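Local coordinates for protein putative silent information regulator 2 (Leishmania infantum, PDB 5OL0) that probably removes acetyl groups from lysines of proteins in an NAD-dependent reaction, as a zinc-containing class I sirtuin, at residues P19-K31 with E288-S300. Numbering follows the deposited sequence.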
loop_
_atom_site.group_PDB
_atom_site.type_symbol
_atom_site.label_atom_id
_atom_site.label_comp_id
_atom_site.label_asym_id
_atom_site.label_seq_id
_atom_site.Cartn_x
_atom_site.Cartn_y
_atom_site.Cartn_z
ATOM N N PRO A 19 -5.334 24.818 -3.463
ATOM C CA PRO A 19 -4.922 23.502 -2.939
ATOM C C PRO A 19 -6.107 22.723 -2.323
ATOM O O PRO A 19 -6.153 22.461 -1.114
ATOM C CB PRO A 19 -3.845 23.877 -1.883
ATOM C CG PRO A 19 -4.275 25.207 -1.396
ATOM C CD PRO A 19 -4.853 25.919 -2.601
ATOM N N THR A 20 -7.075 22.376 -3.161
ATOM C CA THR A 20 -8.345 21.776 -2.709
ATOM C C THR A 20 -8.616 20.586 -3.621
ATOM O O THR A 20 -7.970 20.415 -4.656
ATOM C CB THR A 20 -9.515 22.761 -2.884
ATOM O OG1 THR A 20 -9.610 23.090 -4.262
ATOM C CG2 THR A 20 -9.262 24.061 -2.125
ATOM N N LEU A 21 -9.588 19.770 -3.278
ATOM C CA LEU A 21 -9.883 18.623 -4.160
ATOM C C LEU A 21 -10.358 19.098 -5.529
ATOM O O LEU A 21 -10.006 18.501 -6.574
ATOM C CB LEU A 21 -10.858 17.663 -3.468
ATOM C CG LEU A 21 -10.226 16.950 -2.274
ATOM C CD1 LEU A 21 -11.316 16.343 -1.426
ATOM C CD2 LEU A 21 -9.223 15.902 -2.725
ATOM N N GLU A 22 -11.149 20.176 -5.516
ATOM C CA GLU A 22 -11.555 20.887 -6.726
ATOM C C GLU A 22 -10.392 21.414 -7.582
ATOM O O GLU A 22 -10.331 21.145 -8.809
ATOM C CB GLU A 22 -12.479 22.066 -6.357
ATOM C CG GLU A 22 -12.981 22.873 -7.560
ATOM C CD GLU A 22 -14.104 23.864 -7.219
ATOM O OE1 GLU A 22 -14.079 24.444 -6.109
ATOM O OE2 GLU A 22 -14.993 24.054 -8.078
ATOM N N GLY A 23 -9.455 22.108 -6.944
ATOM C CA GLY A 23 -8.264 22.560 -7.653
ATOM C C GLY A 23 -7.412 21.443 -8.237
ATOM O O GLY A 23 -6.876 21.552 -9.353
ATOM N N LEU A 24 -7.297 20.339 -7.495
ATOM C CA LEU A 24 -6.544 19.214 -7.961
ATOM C C LEU A 24 -7.173 18.647 -9.205
ATOM O O LEU A 24 -6.465 18.305 -10.168
ATOM C CB LEU A 24 -6.480 18.142 -6.836
ATOM C CG LEU A 24 -5.855 16.799 -7.243
ATOM C CD1 LEU A 24 -4.483 17.038 -7.739
ATOM C CD2 LEU A 24 -5.842 15.819 -6.067
ATOM N N ALA A 25 -8.499 18.457 -9.180
ATOM C CA ALA A 25 -9.174 17.908 -10.361
ATOM C C ALA A 25 -8.995 18.826 -11.583
ATOM O O ALA A 25 -8.722 18.329 -12.693
ATOM C CB ALA A 25 -10.652 17.708 -10.106
ATOM N N HIS A 26 -9.189 20.127 -11.370
ATOM C CA HIS A 26 -8.895 21.169 -12.406
ATOM C C HIS A 26 -7.505 21.044 -12.945
ATOM O O HIS A 26 -7.306 21.098 -14.170
ATOM C CB HIS A 26 -8.946 22.608 -11.858
ATOM C CG HIS A 26 -10.297 23.255 -11.885
ATOM N ND1 HIS A 26 -10.863 23.749 -13.045
ATOM C CD2 HIS A 26 -11.145 23.593 -10.876
ATOM C CE1 HIS A 26 -12.026 24.314 -12.751
ATOM N NE2 HIS A 26 -12.220 24.233 -11.444
ATOM N N TYR A 27 -6.528 20.911 -12.051
ATOM C CA TYR A 27 -5.124 20.844 -12.470
ATOM C C TYR A 27 -4.902 19.603 -13.342
ATOM O O TYR A 27 -4.292 19.686 -14.421
ATOM C CB TYR A 27 -4.188 20.824 -11.259
ATOM C CG TYR A 27 -2.676 20.710 -11.542
ATOM C CD1 TYR A 27 -2.056 19.440 -11.769
ATOM C CD2 TYR A 27 -1.844 21.843 -11.501
ATOM C CE1 TYR A 27 -0.681 19.330 -12.030
ATOM C CE2 TYR A 27 -0.441 21.737 -11.706
ATOM C CZ TYR A 27 0.133 20.497 -11.969
ATOM O OH TYR A 27 1.476 20.377 -12.215
ATOM N N ILE A 28 -5.399 18.462 -12.888
ATOM C CA ILE A 28 -5.318 17.217 -13.690
ATOM C C ILE A 28 -5.953 17.382 -15.101
ATOM O O ILE A 28 -5.371 16.936 -16.123
ATOM C CB ILE A 28 -5.975 16.044 -12.955
ATOM C CG1 ILE A 28 -5.084 15.585 -11.748
ATOM C CG2 ILE A 28 -6.195 14.881 -13.882
ATOM C CD1 ILE A 28 -5.839 14.700 -10.792
ATOM N N ARG A 29 -7.113 18.017 -15.151
ATOM C CA ARG A 29 -7.821 18.171 -16.423
ATOM C C ARG A 29 -7.191 19.239 -17.293
ATOM O O ARG A 29 -6.809 18.927 -18.411
ATOM C CB ARG A 29 -9.302 18.435 -16.219
ATOM C CG ARG A 29 -10.013 17.171 -15.733
ATOM C CD ARG A 29 -11.453 17.430 -15.281
ATOM N NE ARG A 29 -12.421 17.267 -16.363
ATOM C CZ ARG A 29 -13.747 17.233 -16.211
ATOM N NH1 ARG A 29 -14.303 17.373 -15.008
ATOM N NH2 ARG A 29 -14.527 17.071 -17.283
ATOM N N GLU A 30 -7.007 20.447 -16.755
ATOM C CA GLU A 30 -6.447 21.559 -17.498
ATOM C C GLU A 30 -5.022 21.236 -17.993
ATOM O O GLU A 30 -4.672 21.502 -19.158
ATOM C CB GLU A 30 -6.512 22.849 -16.689
ATOM C CG GLU A 30 -7.947 23.386 -16.511
ATOM C CD GLU A 30 -8.047 24.598 -15.554
ATOM O OE1 GLU A 30 -9.005 24.687 -14.722
ATOM O OE2 GLU A 30 -7.148 25.479 -15.628
ATOM N N LYS A 31 -4.193 20.607 -17.170
ATOM C CA LYS A 31 -2.854 20.277 -17.646
ATOM C C LYS A 31 -2.783 18.923 -18.297
ATOM O O LYS A 31 -1.699 18.496 -18.652
ATOM C CB LYS A 31 -1.808 20.393 -16.554
ATOM C CG LYS A 31 -1.577 21.791 -16.045
ATOM C CD LYS A 31 -0.526 21.733 -14.949
ATOM C CE LYS A 31 0.913 21.477 -15.431
ATOM N NZ LYS A 31 1.594 22.713 -15.915
ATOM N N GLU A 288 -13.923 9.024 1.422
ATOM C CA GLU A 288 -14.731 10.185 1.088
ATOM C C GLU A 288 -13.984 11.157 0.187
ATOM O O GLU A 288 -14.543 11.692 -0.705
ATOM C CB GLU A 288 -15.135 11.000 2.323
ATOM C CG GLU A 288 -16.276 10.443 3.150
ATOM C CD GLU A 288 -16.471 11.251 4.441
ATOM O OE1 GLU A 288 -16.400 12.507 4.359
ATOM O OE2 GLU A 288 -16.687 10.631 5.526
ATOM N N ASN A 289 -12.729 11.414 0.460
ATOM C CA ASN A 289 -11.964 12.336 -0.355
ATOM C C ASN A 289 -11.807 11.862 -1.778
ATOM O O ASN A 289 -11.895 12.675 -2.691
ATOM C CB ASN A 289 -10.602 12.623 0.256
ATOM C CG ASN A 289 -10.713 13.464 1.526
ATOM O OD1 ASN A 289 -11.559 14.316 1.611
ATOM N ND2 ASN A 289 -9.860 13.212 2.498
ATOM N N VAL A 290 -11.654 10.558 -1.975
ATOM C CA VAL A 290 -11.513 10.030 -3.335
ATOM C C VAL A 290 -12.833 10.167 -4.062
ATOM O O VAL A 290 -12.840 10.452 -5.243
ATOM C CB VAL A 290 -10.996 8.599 -3.290
ATOM C CG1 VAL A 290 -11.255 7.835 -4.523
ATOM C CG2 VAL A 290 -9.493 8.617 -3.006
ATOM N N VAL A 291 -13.927 9.960 -3.357
ATOM C CA VAL A 291 -15.261 10.057 -3.981
ATOM C C VAL A 291 -15.453 11.508 -4.462
ATOM O O VAL A 291 -15.802 11.749 -5.652
ATOM C CB VAL A 291 -16.363 9.587 -3.036
ATOM C CG1 VAL A 291 -17.750 10.076 -3.477
ATOM C CG2 VAL A 291 -16.326 8.056 -2.908
ATOM N N THR A 292 -15.128 12.463 -3.589
ATOM C CA THR A 292 -15.209 13.879 -3.985
ATOM C C THR A 292 -14.324 14.195 -5.163
ATOM O O THR A 292 -14.754 14.860 -6.064
ATOM C CB THR A 292 -14.842 14.767 -2.834
ATOM O OG1 THR A 292 -15.668 14.415 -1.759
ATOM C CG2 THR A 292 -15.023 16.292 -3.151
ATOM N N LEU A 293 -13.069 13.747 -5.129
ATOM C CA LEU A 293 -12.166 13.920 -6.263
ATOM C C LEU A 293 -12.718 13.385 -7.561
ATOM O O LEU A 293 -12.667 14.050 -8.646
ATOM C CB LEU A 293 -10.771 13.348 -5.951
ATOM C CG LEU A 293 -9.699 13.432 -7.002
ATOM C CD1 LEU A 293 -9.492 14.868 -7.479
ATOM C CD2 LEU A 293 -8.410 12.853 -6.407
ATOM N N ALA A 294 -13.314 12.221 -7.461
ATOM C CA ALA A 294 -13.945 11.583 -8.599
ATOM C C ALA A 294 -15.065 12.443 -9.192
ATOM O O ALA A 294 -15.136 12.595 -10.429
ATOM C CB ALA A 294 -14.473 10.227 -8.218
ATOM N N GLU A 295 -15.912 12.996 -8.333
ATOM C CA GLU A 295 -16.950 13.910 -8.778
ATOM C C GLU A 295 -16.366 15.002 -9.634
ATOM O O GLU A 295 -16.778 15.203 -10.765
ATOM C CB GLU A 295 -17.647 14.616 -7.633
ATOM C CG GLU A 295 -18.369 13.778 -6.609
ATOM C CD GLU A 295 -18.971 14.678 -5.535
ATOM O OE1 GLU A 295 -19.662 15.639 -5.940
ATOM O OE2 GLU A 295 -18.747 14.448 -4.315
ATOM N N TYR A 296 -15.336 15.671 -9.116
ATOM C CA TYR A 296 -14.782 16.800 -9.840
ATOM C C TYR A 296 -14.069 16.393 -11.119
ATOM O O TYR A 296 -13.949 17.197 -12.024
ATOM C CB TYR A 296 -13.852 17.595 -8.941
ATOM C CG TYR A 296 -14.553 18.329 -7.833
ATOM C CD1 TYR A 296 -15.560 19.288 -8.120
ATOM C CD2 TYR A 296 -14.206 18.130 -6.501
ATOM C CE1 TYR A 296 -16.203 19.981 -7.101
ATOM C CE2 TYR A 296 -14.832 18.836 -5.481
ATOM C CZ TYR A 296 -15.823 19.732 -5.782
ATOM O OH TYR A 296 -16.401 20.394 -4.757
ATOM N N LEU A 297 -13.600 15.148 -11.196
ATOM C CA LEU A 297 -12.964 14.630 -12.368
ATOM C C LEU A 297 -13.969 14.132 -13.443
ATOM O O LEU A 297 -13.564 13.709 -14.520
ATOM C CB LEU A 297 -11.992 13.515 -11.952
ATOM C CG LEU A 297 -10.656 13.996 -11.368
ATOM C CD1 LEU A 297 -9.926 12.743 -10.907
ATOM C CD2 LEU A 297 -9.821 14.714 -12.404
ATOM N N GLY A 298 -15.263 14.150 -13.149
ATOM C CA GLY A 298 -16.245 13.633 -14.068
ATOM C C GLY A 298 -16.309 12.117 -14.044
ATOM O O GLY A 298 -16.781 11.499 -15.012
ATOM N N LEU A 299 -15.840 11.497 -12.953
ATOM C CA LEU A 299 -15.778 10.036 -12.868
ATOM C C LEU A 299 -16.721 9.445 -11.822
ATOM O O LEU A 299 -16.621 8.263 -11.454
ATOM C CB LEU A 299 -14.371 9.655 -12.579
ATOM C CG LEU A 299 -13.323 10.121 -13.563
ATOM C CD1 LEU A 299 -11.950 9.634 -13.149
ATOM C CD2 LEU A 299 -13.641 9.595 -14.950
ATOM N N SER A 300 -17.686 10.230 -11.373
ATOM C CA SER A 300 -18.534 9.815 -10.274
ATOM C C SER A 300 -19.497 8.698 -10.669
ATOM O O SER A 300 -19.776 7.827 -9.835
ATOM C CB SER A 300 -19.313 11.001 -9.671
ATOM O OG SER A 300 -20.124 11.582 -10.664
#
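The Tyr296 ring lays one face over the first turn of helix 21-30: Glu22 CA lies above it toward the rim, and Glu22 CB stands 4.1 Å from the ring centroid, almost on the ring normal, a CH-pi contact. The Arg29 guanidinium takes Tyr296 O at its edge, nearly in plane, and Leu297 O over one face. Its NH1 donates to Tyr296 O at 3.0 Å, a bent bond (136° at the hydrogen); a bend at chi3 turns the arginine's end toward this carbonyl. Beneath these groups the helices pack at an axis distance of 8.7 Å, crossing at -46°. Ala25 sits where they come close, its CB 3.4 Å from Tyr296 CB, a tight fit. Leu297 CD2 lies against Ala25 O and CA and touches Ile28 CG2 at 3.9 Å, the two side chains meeting at about a right angle. Leu293, with CG anti to its backbone N (chi1 180°), brings CD1 to Ala25 CB at 4.0 Å and CD2 to Leu24 CD2. At the other end Leu21 CD1 rests on Thr292 CG2 and on Asn289 OD1, 3.7 Å away; Asn289 ND2 bonds to Arg283 O. Phe110 of helix 106-116 touches Leu293 and Leu297, while Leu21 and Leu24 face strand 239-242, so the pair covers part of the parallel sheet of the Rossmann-type domain. The chemistry is mostly apolar, with a single hydrogen bond between the segments; at the helix end, just before the Schellman motif at Gly298, the positive guanidinium is probably attracted to the carbonyls, though solvent would soften the effect.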